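Local coordinates for protein ftsY (PDB 1ZU4) that is an FtsY-type signal recognition particle receptor of Mycoplasma mycoides, a P-loop NTPase-fold protein of the SRP54/FtsY family modelled here as its NG domain, at residues Val234-Thr239 and Ile260-Asp265. Residues are numbered along the deposited sequence; the frame is centred on the assembly and turned at random.
Sequences VIDATT and ILTKMD
Asp236 and Lys263 meet where two neighbouring parallel strands of a P-loop NTPase sheet run out into loops, a worked example of how the C-terminal ends of adjacent parallel strands are tied together. The strands, joined through helix 241-250 as a beta-alpha-beta unit, are held by alternating backbone bonds: Ile235 N gives to Ile260 O, Thr262 N to Ile235 O, and Ala237 N to Thr262 O (2.9 Å) just past the strand end. On the face carrying Val234 and Thr262, which helix 118-131 covers through Ser121, the two side chains cross at about a right angle, Val234 CG1 against Thr262 CG2 at 3.7 Å. Thr262 OG1, set between backbone N and carbonyl carbon (chi1 60°), turns back to Ile235 O for a weak bond. Leu261 lies with Ile235 on the other face, and Leu261 CD1 reaches past the strand end to Ala237 CB (3.6 Å), which Met264 SD also meets. Farther out, the aliphatic chain of Lys263 runs obliquely past the Asp236 carboxylate, CD 3.5 Å from OD1. The bend at the end of the Lys263 chain (chi4 -54°) leaves Lys263 NZ 5.4 Å from Asp236 OD2, too far for a salt bridge, although some electrostatic attraction may remain. The carboxylate is instead fixed within its own loop by an Asx turn, Thr238 N to Asp236 OD1, and by Thr238 OG1, which meets the same oxygen at 2.7 Å from the same face of its plane.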
loop_
_atom_site.group_PDB
_atom_site.type_symbol
_atom_site.label_atom_id
_atom_site.label_comp_id
_atom_site.label_asym_id
_atom_site.label_seq_id
_atom_site.Cartn_x
_atom_site.Cartn_y
_atom_site.Cartn_z
ATOM N N VAL A 234 -1.843 3.323 -5.129
ATOM C CA VAL A 234 -2.681 2.231 -4.653
ATOM C C VAL A 234 -2.380 1.009 -5.504
ATOM O O VAL A 234 -2.405 1.043 -6.733
ATOM C CB VAL A 234 -4.205 2.566 -4.672
ATOM C CG1 VAL A 234 -5.042 1.350 -4.277
ATOM C CG2 VAL A 234 -4.530 3.695 -3.700
ATOM N N ILE A 235 -2.054 -0.074 -4.842
ATOM C CA ILE A 235 -1.929 -1.315 -5.556
ATOM C C ILE A 235 -2.938 -2.235 -4.954
ATOM O O ILE A 235 -2.914 -2.451 -3.744
ATOM C CB ILE A 235 -0.516 -1.934 -5.378
ATOM C CG1 ILE A 235 0.552 -0.980 -5.945
ATOM C CG2 ILE A 235 -0.479 -3.272 -6.069
ATOM C CD1 ILE A 235 1.990 -1.440 -5.702
ATOM N N ASP A 236 -3.783 -2.793 -5.802
ATOM C CA ASP A 236 -4.670 -3.943 -5.489
ATOM C C ASP A 236 -3.967 -5.312 -5.391
ATOM O O ASP A 236 -3.611 -5.949 -6.427
ATOM C CB ASP A 236 -5.761 -4.015 -6.587
ATOM C CG ASP A 236 -6.877 -4.990 -6.278
ATOM O OD1 ASP A 236 -6.742 -5.937 -5.460
ATOM O OD2 ASP A 236 -7.946 -4.809 -6.893
ATOM N N ALA A 237 -3.817 -5.811 -4.157
ATOM C CA ALA A 237 -3.111 -7.087 -3.950
ATOM C C ALA A 237 -3.712 -8.292 -4.715
ATOM O O ALA A 237 -2.980 -9.253 -5.078
ATOM C CB ALA A 237 -2.975 -7.406 -2.475
ATOM N N THR A 238 -5.023 -8.269 -4.949
ATOM C CA THR A 238 -5.639 -9.382 -5.684
ATOM C C THR A 238 -5.134 -9.507 -7.123
ATOM O O THR A 238 -5.418 -10.513 -7.772
ATOM C CB THR A 238 -7.193 -9.362 -5.663
ATOM O OG1 THR A 238 -7.666 -8.306 -6.499
ATOM C CG2 THR A 238 -7.704 -9.135 -4.244
ATOM N N THR A 239 -4.393 -8.511 -7.609
ATOM C CA THR A 239 -3.860 -8.549 -8.970
ATOM C C THR A 239 -2.502 -9.178 -9.032
ATOM O O THR A 239 -2.055 -9.549 -10.103
ATOM C CB THR A 239 -3.836 -7.186 -9.668
ATOM O OG1 THR A 239 -3.091 -6.222 -8.896
ATOM C CG2 THR A 239 -5.267 -6.698 -9.885
ATOM N N ILE A 260 -0.076 2.122 -0.873
ATOM C CA ILE A 260 -1.211 1.626 -0.132
ATOM C C ILE A 260 -1.598 0.313 -0.819
ATOM O O ILE A 260 -2.037 0.340 -1.934
ATOM C CB ILE A 260 -2.416 2.592 -0.215
ATOM C CG1 ILE A 260 -2.039 4.014 0.330
ATOM C CG2 ILE A 260 -3.594 2.047 0.554
ATOM C CD1 ILE A 260 -3.253 4.962 0.308
ATOM N N LEU A 261 -1.426 -0.804 -0.126
ATOM C CA LEU A 261 -1.695 -2.157 -0.611
ATOM C C LEU A 261 -3.096 -2.541 -0.127
ATOM O O LEU A 261 -3.293 -2.721 1.038
ATOM C CB LEU A 261 -0.664 -3.129 0.009
ATOM C CG LEU A 261 -0.776 -4.584 -0.491
ATOM C CD1 LEU A 261 -0.617 -4.694 -2.016
ATOM C CD2 LEU A 261 0.199 -5.506 0.239
ATOM N N THR A 262 -4.053 -2.651 -1.039
ATOM C CA THR A 262 -5.438 -2.912 -0.694
ATOM C C THR A 262 -5.789 -4.334 -0.972
ATOM O O THR A 262 -5.051 -5.047 -1.697
ATOM C CB THR A 262 -6.395 -2.043 -1.531
ATOM O OG1 THR A 262 -6.197 -2.330 -2.923
ATOM C CG2 THR A 262 -6.140 -0.563 -1.268
ATOM N N LYS A 263 -6.914 -4.759 -0.379
ATOM C CA LYS A 263 -7.513 -6.068 -0.661
ATOM C C LYS A 263 -6.661 -7.230 -0.294
ATOM O O LYS A 263 -6.830 -8.314 -0.846
ATOM C CB LYS A 263 -7.986 -6.172 -2.124
ATOM C CG LYS A 263 -9.228 -5.312 -2.349
ATOM C CD LYS A 263 -9.706 -5.292 -3.786
ATOM C CE LYS A 263 -10.501 -4.024 -4.033
ATOM N NZ LYS A 263 -11.634 -3.867 -3.010
ATOM N N MET A 264 -5.770 -7.040 0.676
ATOM C CA MET A 264 -4.943 -8.149 1.121
ATOM C C MET A 264 -5.793 -9.346 1.517
ATOM O O MET A 264 -5.455 -10.473 1.194
ATOM C CB MET A 264 -4.036 -7.734 2.276
ATOM C CG MET A 264 -2.803 -8.654 2.428
ATOM S SD MET A 264 -1.815 -8.980 0.924
ATOM C CE MET A 264 -1.245 -10.655 1.255
ATOM N N ASP A 265 -6.890 -9.085 2.233
ATOM C CA ASP A 265 -7.839 -10.119 2.690
ATOM C C ASP A 265 -8.343 -11.083 1.606
ATOM O O ASP A 265 -8.725 -12.232 1.918
ATOM C CB ASP A 265 -9.038 -9.478 3.417
ATOM C CG ASP A 265 -9.890 -8.591 2.506
ATOM O OD1 ASP A 265 -9.320 -7.782 1.755
ATOM O OD2 ASP A 265 -11.139 -8.659 2.557
#